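PDB 6EK4: PaxB, which probably serves as the B component of a two-component alpha-helical pore-forming toxin of the YaxAB type, acting with a partner protein to perforate membranes. Local coordinates for residues Y80-T83 against L84-I87; R108-H111 against I112-K116; Q307-N310 against I311-K314; L316-T319 against I320-K323; D328-K331 against I332-Q336. One frame throughout, in Å; residues are numbered along the deposited sequence.

Contact 1: residues Y80-T83 against L84-I87; sequences YFLT and LTEI
Tyr80 and Leu84 meet through backbone and side chain alike, four residues apart on helix 80-90. Three main-chain bonds of the i to i+4 kind hold this turn: Leu84 N to Tyr80 O (3.1 Å), Glu86 N to Leu82 O (3.2 Å) and Ile87 N to Thr83 O (2.8 Å).

Hydroxyl groups add a second layer of polar contact. Thr85 OG1 donates to Leu82 O from 37° above the carbonyl plane, at a modelled distance short enough to be doubtful, whereas Glu86 N reaches the same oxygen within that plane, so one acceptor serves two donors. Thr83 OG1 turns backward to Asp79 O, and Tyr80 OH bonds to Asp118.

The apolar contact is lighter. With CG beside the backbone N (chi1 -80°), Leu84 lies back along the helix, bringing CD1 to 4.2 Å from Tyr80 CB.

Van der Waals contacts between carboxylate and methyl groups occupy the exposed side. The Glu86 chain is extended, and each carboxylate oxygen lies near a different methyl: OE2 is 3.5 Å from Leu82 CD2, and OE1 is 3.9 Å from Thr83 CG2.

Tyr80 and Leu84 also pack on helix 101-141, and Phe81 and Thr85 on helix 326-348, while Leu82 and Glu86 are exposed. That division is the mark of an amphipathic helix in an alpha-helical bundle.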
# COMPACT_ATOMS: atom_id res chain seq x y z
N TYR A 80 20.29 -41.76 -28.30
CA TYR A 80 19.49 -42.89 -27.80
C TYR A 80 17.97 -42.75 -28.00
O TYR A 80 17.28 -43.76 -28.06
CB TYR A 80 19.82 -43.21 -26.33
CG TYR A 80 19.78 -42.04 -25.37
CD1 TYR A 80 18.57 -41.49 -24.96
CD2 TYR A 80 20.95 -41.51 -24.85
CE1 TYR A 80 18.53 -40.42 -24.08
CE2 TYR A 80 20.93 -40.45 -23.96
CZ TYR A 80 19.71 -39.91 -23.58
OH TYR A 80 19.68 -38.85 -22.70
N PHE A 81 17.47 -41.53 -28.11
CA PHE A 81 16.03 -41.31 -28.34
C PHE A 81 15.54 -41.95 -29.64
O PHE A 81 14.48 -42.58 -29.66
CB PHE A 81 15.69 -39.82 -28.33
CG PHE A 81 15.42 -39.27 -26.95
CD1 PHE A 81 14.22 -39.53 -26.31
CD2 PHE A 81 16.37 -38.49 -26.30
CE1 PHE A 81 13.97 -39.03 -25.05
CE2 PHE A 81 16.13 -37.99 -25.03
CZ PHE A 81 14.92 -38.26 -24.41
N LEU A 82 16.31 -41.79 -30.71
CA LEU A 82 15.92 -42.31 -32.02
C LEU A 82 16.32 -43.78 -32.16
O LEU A 82 15.52 -44.60 -32.64
CB LEU A 82 16.57 -41.48 -33.14
CG LEU A 82 15.76 -41.29 -34.43
CD1 LEU A 82 16.57 -40.51 -35.45
CD2 LEU A 82 15.30 -42.62 -35.03
N THR A 83 17.53 -44.12 -31.74
CA THR A 83 18.06 -45.48 -31.93
C THR A 83 17.39 -46.54 -31.05
O THR A 83 17.43 -47.72 -31.38
CB THR A 83 19.59 -45.53 -31.72
OG1 THR A 83 19.92 -44.91 -30.47
CG2 THR A 83 20.31 -44.81 -32.85
N LEU A 84 16.79 -46.13 -29.93
CA LEU A 84 16.03 -47.07 -29.09
C LEU A 84 14.74 -47.51 -29.76
O LEU A 84 14.35 -48.68 -29.65
CB LEU A 84 15.73 -46.47 -27.71
CG LEU A 84 16.86 -46.50 -26.68
CD1 LEU A 84 16.50 -45.66 -25.46
CD2 LEU A 84 17.20 -47.92 -26.26
N THR A 85 14.07 -46.59 -30.45
CA THR A 85 12.91 -46.93 -31.28
C THR A 85 13.32 -47.85 -32.43
O THR A 85 12.60 -48.79 -32.77
CB THR A 85 12.20 -45.68 -31.85
OG1 THR A 85 13.11 -44.58 -31.92
CG2 THR A 85 11.00 -45.28 -31.00
N GLU A 86 14.47 -47.58 -33.03
CA GLU A 86 15.01 -48.41 -34.11
C GLU A 86 15.45 -49.79 -33.61
O GLU A 86 15.35 -50.77 -34.35
CB GLU A 86 16.18 -47.70 -34.81
CG GLU A 86 15.76 -46.46 -35.59
CD GLU A 86 16.92 -45.75 -36.25
OE1 GLU A 86 18.09 -45.98 -35.85
OE2 GLU A 86 16.68 -44.94 -37.18
N ILE A 87 15.93 -49.86 -32.37
CA ILE A 87 16.28 -51.14 -31.75
C ILE A 87 15.02 -51.95 -31.48
O ILE A 87 14.91 -53.10 -31.91
CB ILE A 87 17.09 -50.95 -30.44
CG1 ILE A 87 18.55 -50.64 -30.77
CG2 ILE A 87 17.02 -52.20 -29.56
CD1 ILE A 87 19.34 -50.06 -29.61

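Contact 2: residues R108-H111 against I112-K116; sequences RSEH and IRNLK
Ile112 sits one helical turn after Arg108, in the early turns of the long helix 101-141 of an all-alpha bundle. Its N bonds to Arg108 O at 2.9 Å, and its side chain reaches back the same way. CG1 stands beside the backbone N (chi1 -77°), and from there CD1 comes to rest over the centre of one face of the Arg108 guanidinium, 3.6 Å from CZ. The contact is a methyl laid on a flat cation, and the two side chains cross obliquely. Beyond this pair, Arg108 NH1 makes a long and weak ion pair with Asp88.

Arg113 continues the backbone ladder, its N bonding to Ser109 O at 3.2 Å. Its chain bends at chi3, and its guanidinium does not pair with Glu110: Glu110 OE1 and Arg113 NH1 stay 5.0 Å apart, near enough for mild attraction but not for a salt bridge.

Asn114 N bonds to Glu110 O (3.3 Å). The amide ND2 is also near Glu110 O, but the angle is too poor for a bond, so the main-chain link carries this step.

Leu115 packs its side chain on Tyr80 of helix 80-90 and on Ile324, and its N bonds to His111 O at 2.9 Å. The His111 ring packs on Tyr80 and Thr83. Lys116 closes the sequence within its own segment, its N lying 2.9 Å from Ile112 O.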
# COMPACT_ATOMS: atom_id res chain seq x y z
N ARG A 108 20.86 -51.59 -25.98
CA ARG A 108 19.76 -50.79 -25.44
C ARG A 108 19.92 -50.60 -23.93
O ARG A 108 19.48 -49.59 -23.37
CB ARG A 108 18.39 -51.40 -25.79
CG ARG A 108 17.60 -52.02 -24.64
CD ARG A 108 16.28 -52.60 -25.13
NE ARG A 108 15.25 -52.57 -24.08
CZ ARG A 108 14.40 -51.56 -23.86
NH1 ARG A 108 14.43 -50.45 -24.60
NH2 ARG A 108 13.51 -51.66 -22.88
N SER A 109 20.56 -51.57 -23.26
CA SER A 109 20.90 -51.44 -21.84
C SER A 109 21.94 -50.35 -21.62
O SER A 109 21.95 -49.69 -20.58
CB SER A 109 21.42 -52.77 -21.29
OG SER A 109 20.37 -53.72 -21.21
N GLU A 110 22.83 -50.16 -22.60
CA GLU A 110 23.82 -49.08 -22.56
C GLU A 110 23.13 -47.73 -22.74
O GLU A 110 23.42 -46.78 -22.01
CB GLU A 110 24.86 -49.28 -23.66
CG GLU A 110 26.14 -48.47 -23.47
CD GLU A 110 27.16 -49.16 -22.58
OE1 GLU A 110 27.61 -48.54 -21.60
OE2 GLU A 110 27.51 -50.33 -22.86
N HIS A 111 22.23 -47.65 -23.72
CA HIS A 111 21.46 -46.44 -23.99
C HIS A 111 20.58 -46.03 -22.81
O HIS A 111 20.52 -44.85 -22.46
CB HIS A 111 20.57 -46.64 -25.23
CG HIS A 111 21.31 -46.53 -26.53
ND1 HIS A 111 22.65 -46.82 -26.67
CD2 HIS A 111 20.87 -46.18 -27.76
CE1 HIS A 111 23.01 -46.64 -27.93
NE2 HIS A 111 21.95 -46.25 -28.61
N ILE A 112 19.92 -47.01 -22.20
CA ILE A 112 19.04 -46.77 -21.05
C ILE A 112 19.82 -46.27 -19.83
O ILE A 112 19.32 -45.42 -19.09
CB ILE A 112 18.22 -48.04 -20.70
CG1 ILE A 112 17.07 -48.20 -21.69
CG2 ILE A 112 17.68 -47.98 -19.27
CD1 ILE A 112 16.32 -49.51 -21.58
N ARG A 113 21.03 -46.77 -19.64
CA ARG A 113 21.87 -46.35 -18.51
C ARG A 113 22.29 -44.88 -18.66
O ARG A 113 22.40 -44.16 -17.67
CB ARG A 113 23.11 -47.25 -18.38
CG ARG A 113 23.58 -47.46 -16.95
CD ARG A 113 24.70 -48.48 -16.87
NE ARG A 113 24.32 -49.76 -17.47
CZ ARG A 113 25.15 -50.79 -17.65
NH1 ARG A 113 26.42 -50.72 -17.28
NH2 ARG A 113 24.70 -51.91 -18.22
N ASN A 114 22.54 -44.46 -19.90
CA ASN A 114 22.83 -43.06 -20.21
C ASN A 114 21.59 -42.18 -20.11
O ASN A 114 21.67 -41.01 -19.72
CB ASN A 114 23.43 -42.93 -21.61
CG ASN A 114 24.77 -43.63 -21.75
OD1 ASN A 114 25.55 -43.69 -20.80
ND2 ASN A 114 25.04 -44.16 -22.93
N LEU A 115 20.43 -42.73 -20.48
CA LEU A 115 19.16 -42.02 -20.40
C LEU A 115 18.79 -41.75 -18.95
O LEU A 115 18.41 -40.63 -18.60
CB LEU A 115 18.05 -42.81 -21.11
CG LEU A 115 16.70 -42.10 -21.31
CD1 LEU A 115 16.00 -42.64 -22.55
CD2 LEU A 115 15.80 -42.21 -20.09
N LYS A 116 18.90 -42.77 -18.10
CA LYS A 116 18.65 -42.62 -16.66
C LYS A 116 19.59 -41.58 -16.05
O LYS A 116 19.17 -40.76 -15.24
CB LYS A 116 18.83 -43.96 -15.93
CG LYS A 116 17.72 -44.97 -16.15
CD LYS A 116 18.06 -46.30 -15.49
CE LYS A 116 17.03 -47.38 -15.79
NZ LYS A 116 15.81 -47.25 -14.95

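Contact 3: residues Q307-N310 against I311-K314; sequences QAWN and IFAK
Ile311, Phe312, Ala313 and Lys314 each donate their backbone N-H to the carbonyl four residues earlier, from Ile311 N to Gln307 O (2.9 Å) through to Lys314 N to Asn310 O (3.2 Å). This is unbroken alpha helix, part of the very long helix 247-321 of a helical bundle.

The main side-chain event is a T-shaped stack between Trp309 and Phe312. The six-membered ring of the indole turns its edge to the face of the phenyl ring, with centroids 5.6 Å apart and planes at 73°. Both side chains carry CG beside the backbone N (chi1 -48° for Trp309, -83° for Phe312), and they run side by side in the same direction. The methyl of Ala308 covers one face of the indole, offset toward its rim. The pair faces inward: Phe312 also meets the rings of Tyr14 and Phe339, and Trp309 packs on helices 326-348 and 42-73.

Toward the exposed flank Gln307 and Ile311 lie alongside each other, with Gln307 CG 3.8 Å from Ile311 CD1. Back at the indole edge, close to its plane, Trp309 CZ3 comes within 4.0 Å of Phe312 CE2.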
# COMPACT_ATOMS: atom_id res chain seq x y z
N GLN A 307 6.01 -25.41 -7.05
CA GLN A 307 5.14 -26.56 -7.33
C GLN A 307 5.42 -27.14 -8.71
O GLN A 307 5.51 -28.35 -8.88
CB GLN A 307 3.67 -26.15 -7.21
CG GLN A 307 2.68 -27.30 -7.30
CD GLN A 307 1.24 -26.84 -7.17
OE1 GLN A 307 0.95 -25.78 -6.62
NE2 GLN A 307 0.32 -27.66 -7.68
N ALA A 308 5.55 -26.26 -9.71
CA ALA A 308 5.82 -26.67 -11.09
C ALA A 308 7.09 -27.50 -11.20
O ALA A 308 7.09 -28.55 -11.86
CB ALA A 308 5.90 -25.45 -11.99
N TRP A 309 8.17 -27.05 -10.57
CA TRP A 309 9.46 -27.74 -10.67
C TRP A 309 9.44 -29.09 -9.95
O TRP A 309 10.05 -30.05 -10.42
CB TRP A 309 10.61 -26.87 -10.15
CG TRP A 309 10.64 -25.44 -10.66
CD1 TRP A 309 11.07 -24.35 -9.96
CD2 TRP A 309 10.22 -24.96 -11.94
NE1 TRP A 309 10.95 -23.22 -10.74
CE2 TRP A 309 10.43 -23.57 -11.95
CE3 TRP A 309 9.69 -25.57 -13.09
CZ2 TRP A 309 10.13 -22.77 -13.06
CZ3 TRP A 309 9.39 -24.78 -14.19
CH2 TRP A 309 9.61 -23.40 -14.16
N ASN A 310 8.76 -29.16 -8.81
CA ASN A 310 8.60 -30.43 -8.09
C ASN A 310 7.69 -31.40 -8.84
O ASN A 310 7.89 -32.62 -8.77
CB ASN A 310 8.07 -30.19 -6.66
CG ASN A 310 9.17 -29.76 -5.70
OD1 ASN A 310 10.32 -30.17 -5.82
ND2 ASN A 310 8.80 -28.95 -4.71
N ILE A 311 6.69 -30.87 -9.54
CA ILE A 311 5.86 -31.67 -10.44
C ILE A 311 6.70 -32.18 -11.62
O ILE A 311 6.66 -33.36 -11.95
CB ILE A 311 4.64 -30.87 -10.96
CG1 ILE A 311 3.58 -30.76 -9.86
CG2 ILE A 311 4.04 -31.52 -12.21
CD1 ILE A 311 2.49 -29.76 -10.15
N PHE A 312 7.45 -31.27 -12.23
CA PHE A 312 8.36 -31.60 -13.34
C PHE A 312 9.35 -32.70 -12.96
O PHE A 312 9.61 -33.60 -13.75
CB PHE A 312 9.14 -30.36 -13.78
CG PHE A 312 8.40 -29.46 -14.75
CD1 PHE A 312 7.01 -29.36 -14.73
CD2 PHE A 312 9.11 -28.68 -15.65
CE1 PHE A 312 6.35 -28.52 -15.62
CE2 PHE A 312 8.45 -27.85 -16.54
CZ PHE A 312 7.07 -27.77 -16.52
N ALA A 313 9.89 -32.62 -11.75
CA ALA A 313 10.88 -33.58 -11.26
C ALA A 313 10.28 -34.97 -11.08
O ALA A 313 10.81 -35.96 -11.59
CB ALA A 313 11.48 -33.10 -9.95
N LYS A 314 9.16 -35.05 -10.36
CA LYS A 314 8.50 -36.32 -10.08
C LYS A 314 7.88 -36.95 -11.34
O LYS A 314 7.72 -38.17 -11.40
CB LYS A 314 7.43 -36.14 -9.00
CG LYS A 314 6.80 -37.43 -8.49
CD LYS A 314 6.40 -37.32 -7.03
CE LYS A 314 5.37 -38.36 -6.64
NZ LYS A 314 3.98 -37.94 -6.99

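Contact 4: residues L316-T319 against I320-K323; sequences LQNT and IDGK
The Gln317 side chain starts with CG anti to N and folds at its second torsion (chi2 65°), while Asp321 carries CG beside its backbone N; together these turns bring the amide nitrogen of Gln317 within bonding distance of the Asp321 carboxylate, one helical turn on. Gln317 NE2 donates to Asp321 OD1 at 3.0 Å with an N-H...O angle of 152°. The donor meets the syn side of OD1, a little out of the carboxylate plane. The side chains run at roughly a right angle to each other, and their flat groups are turned by 48°. The bond therefore joins groups that are not coplanar, near the surface.

The backbone here is less regular than earlier in the helix. Ile320 N lies 3.2 Å from Gln317 O, a hydrogen bond of the i to i+3 kind in which the donor sits well above the carbonyl plane; its bond to Leu316 O, 3.5 Å, is weak. Ile320 CG1 sits between the backbone N and the carbonyl carbon, which puts it 3.5 Å from Gln317 O. Thr319 turns its hydroxyl back to Gln315 O.

Inward, Leu316 and Ile320 pack on Val119 of helix 101-141, and Leu316 and Thr319 touch Leu329 of helix 326-348. Gly322 and Lys323 then carry the chain onward. One i to i+3 bond, a weakened i to i+4 bond and a polar side-chain link are consistent with the fraying end of helix 247-321, at the bend of the alpha-helical hairpin it forms with helix 326-348.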
# COMPACT_ATOMS: atom_id res chain seq x y z
N LEU A 316 9.31 -36.82 -14.39
CA LEU A 316 10.46 -37.48 -15.03
C LEU A 316 10.97 -38.65 -14.19
O LEU A 316 11.53 -39.60 -14.73
CB LEU A 316 11.59 -36.47 -15.26
CG LEU A 316 11.28 -35.29 -16.18
CD1 LEU A 316 12.39 -34.27 -16.13
CD2 LEU A 316 11.05 -35.76 -17.61
N GLN A 317 10.77 -38.57 -12.87
CA GLN A 317 11.16 -39.64 -11.96
C GLN A 317 10.36 -40.91 -12.24
O GLN A 317 10.93 -42.00 -12.33
CB GLN A 317 10.97 -39.21 -10.50
CG GLN A 317 11.51 -40.19 -9.47
CD GLN A 317 13.03 -40.32 -9.52
OE1 GLN A 317 13.74 -39.34 -9.70
NE2 GLN A 317 13.51 -41.55 -9.35
N ASN A 318 9.05 -40.76 -12.38
CA ASN A 318 8.16 -41.89 -12.64
C ASN A 318 8.37 -42.53 -14.02
O ASN A 318 8.00 -43.69 -14.24
CB ASN A 318 6.69 -41.47 -12.49
CG ASN A 318 6.34 -41.05 -11.07
OD1 ASN A 318 7.01 -41.45 -10.11
ND2 ASN A 318 5.29 -40.26 -10.92
N THR A 319 8.96 -41.77 -14.94
CA THR A 319 9.30 -42.29 -16.27
C THR A 319 10.48 -43.26 -16.20
O THR A 319 10.54 -44.22 -16.98
CB THR A 319 9.64 -41.14 -17.24
OG1 THR A 319 8.61 -40.16 -17.21
CG2 THR A 319 9.79 -41.66 -18.67
N ILE A 320 11.41 -43.02 -15.28
CA ILE A 320 12.62 -43.84 -15.15
C ILE A 320 12.64 -44.74 -13.90
O ILE A 320 13.66 -45.37 -13.62
CB ILE A 320 13.91 -42.97 -15.19
CG1 ILE A 320 14.03 -42.08 -13.95
CG2 ILE A 320 13.93 -42.13 -16.46
CD1 ILE A 320 15.40 -41.46 -13.78
N ASP A 321 11.54 -44.79 -13.16
CA ASP A 321 11.42 -45.71 -12.02
C ASP A 321 11.27 -47.14 -12.54
O ASP A 321 12.07 -48.01 -12.19
CB ASP A 321 10.23 -45.35 -11.13
CG ASP A 321 10.51 -44.18 -10.19
OD1 ASP A 321 11.69 -43.90 -9.90
OD2 ASP A 321 9.54 -43.55 -9.73
N GLY A 322 10.25 -47.36 -13.36
CA GLY A 322 9.99 -48.67 -13.95
C GLY A 322 10.62 -48.82 -15.31
O GLY A 322 11.79 -48.47 -15.51
N LYS A 323 9.85 -49.35 -16.27
CA LYS A 323 10.34 -49.58 -17.63
C LYS A 323 10.40 -48.25 -18.38
O LYS A 323 9.53 -47.40 -18.24
CB LYS A 323 9.43 -50.57 -18.36
CG LYS A 323 10.16 -51.48 -19.33
CD LYS A 323 10.89 -52.59 -18.59
CE LYS A 323 11.77 -53.40 -19.52
NZ LYS A 323 12.59 -54.40 -18.77

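Contact 5: residues D328-K331 against I332-Q336; sequences DLTK and IIHKQ
Leu329 and Ile333 make the close apolar part of this stretch, on the buried side of helix 326-348. Ile333 holds CG1 beside its backbone N (chi1 -69°), which directs CD1 back to 3.9 Å from Leu329 CG. Around them lie Leu316, Phe81, Leu115 and Pro76, and Ile332 turns to Leu316 and Gln315. The backbone beneath is regular: Ile333 N bonds to Leu329 O at 3.0 Å and Ile332 N to Asp328 O at 3.1 Å.

The solvent side is looser and polar. Thr330 O accepts both the helical N-H of the exposed His334, with His334 N at 3.3 Å, and its ring ND1, at 2.8 Å; the latter bond holds the ring. The two donors come from opposite faces of the carbonyl plane. Thr330 O lies at the edge of the imidazole, near the ring plane, and Thr330 CG2 runs alongside, 3.9 Å from ND1. This geometry is consistent with ND1 being protonated and donating.

Lys331 and Lys335 share the polar side. Lys335 N bonds to Lys331 O at 2.9 Å, but their ammonium groups keep 5.3 Å between Lys331 NZ and Lys335 NZ, a likely mild repulsion. Lys335 finds a cation-pi partner in Tyr14.

With its apolar residues packed on helix 247-321, this stretch forms part of the second arm of an alpha-helical hairpin.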
# COMPACT_ATOMS: atom_id res chain seq x y z
N ASP A 328 7.52 -41.71 -24.63
CA ASP A 328 6.70 -41.01 -23.64
C ASP A 328 7.49 -39.85 -23.04
O ASP A 328 6.97 -38.74 -22.91
CB ASP A 328 6.23 -41.97 -22.54
CG ASP A 328 5.13 -41.38 -21.67
OD1 ASP A 328 5.28 -41.42 -20.43
OD2 ASP A 328 4.13 -40.89 -22.23
N LEU A 329 8.74 -40.12 -22.68
CA LEU A 329 9.66 -39.11 -22.14
C LEU A 329 9.83 -37.92 -23.09
O LEU A 329 9.94 -36.78 -22.64
CB LEU A 329 11.02 -39.75 -21.86
CG LEU A 329 12.14 -38.85 -21.31
CD1 LEU A 329 11.70 -38.12 -20.05
CD2 LEU A 329 13.39 -39.68 -21.05
N THR A 330 9.85 -38.19 -24.40
CA THR A 330 9.95 -37.14 -25.41
C THR A 330 8.75 -36.18 -25.34
O THR A 330 8.90 -34.98 -25.59
CB THR A 330 10.06 -37.73 -26.83
OG1 THR A 330 11.20 -38.59 -26.91
CG2 THR A 330 10.19 -36.64 -27.89
N LYS A 331 7.58 -36.71 -25.01
CA LYS A 331 6.38 -35.89 -24.84
C LYS A 331 6.45 -35.07 -23.55
O LYS A 331 6.06 -33.90 -23.54
CB LYS A 331 5.12 -36.76 -24.83
CG LYS A 331 3.84 -35.99 -25.13
CD LYS A 331 2.66 -36.49 -24.30
CE LYS A 331 2.70 -35.93 -22.89
NZ LYS A 331 1.64 -36.52 -22.02
N ILE A 332 6.94 -35.69 -22.48
CA ILE A 332 7.06 -35.02 -21.18
C ILE A 332 8.02 -33.84 -21.25
O ILE A 332 7.75 -32.78 -20.68
CB ILE A 332 7.54 -36.00 -20.07
CG1 ILE A 332 6.57 -37.17 -19.90
CG2 ILE A 332 7.73 -35.27 -18.75
CD1 ILE A 332 5.14 -36.77 -19.59
N ILE A 333 9.14 -34.02 -21.95
CA ILE A 333 10.13 -32.96 -22.12
C ILE A 333 9.56 -31.79 -22.93
O ILE A 333 9.72 -30.63 -22.55
CB ILE A 333 11.42 -33.49 -22.79
CG1 ILE A 333 12.17 -34.42 -21.83
CG2 ILE A 333 12.34 -32.34 -23.21
CD1 ILE A 333 13.22 -35.28 -22.50
N HIS A 334 8.88 -32.11 -24.04
CA HIS A 334 8.29 -31.07 -24.90
C HIS A 334 7.13 -30.33 -24.23
O HIS A 334 6.91 -29.15 -24.50
CB HIS A 334 7.85 -31.66 -26.24
CG HIS A 334 8.96 -31.80 -27.23
ND1 HIS A 334 9.84 -32.86 -27.23
CD2 HIS A 334 9.35 -31.00 -28.25
CE1 HIS A 334 10.72 -32.71 -28.21
NE2 HIS A 334 10.44 -31.59 -28.84
N LYS A 335 6.40 -31.03 -23.36
CA LYS A 335 5.32 -30.40 -22.59
C LYS A 335 5.92 -29.47 -21.53
O LYS A 335 5.43 -28.35 -21.32
CB LYS A 335 4.43 -31.46 -21.93
CG LYS A 335 3.03 -30.97 -21.60
CD LYS A 335 2.30 -31.93 -20.68
CE LYS A 335 0.92 -31.40 -20.31
NZ LYS A 335 0.29 -32.20 -19.23
N GLN A 336 6.98 -29.94 -20.86
CA GLN A 336 7.71 -29.13 -19.89
C GLN A 336 8.42 -27.94 -20.55
O GLN A 336 8.50 -26.87 -19.96
CB GLN A 336 8.75 -29.98 -19.15
CG GLN A 336 8.15 -30.90 -18.09
CD GLN A 336 9.20 -31.65 -17.30
OE1 GLN A 336 10.40 -31.36 -17.38
NE2 GLN A 336 8.77 -32.63 -16.52

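All five contacts lie toward one end of the elongated chain, 33 to 57 Å from its centre. Along the sequence they come in series on four helices: contact 1 on 80-90, contact 2 on 101-141, contacts 3 and 4 on 247-321, contact 5 on 326-348. Contacts 3 and 4, centres 14 Å apart, are successive levels of one helix. Contact 5 runs back antiparallel beside them, with Leu316 on Leu329 and Ile332. Contacts 1 and 2 meet at 11 Å between centres, and Leu115 and Phe81 reach Leu329. Contacts 1 and 3, 27 Å apart, do not touch. Helices distant in sequence are thus joined at one end of the elongated bundle.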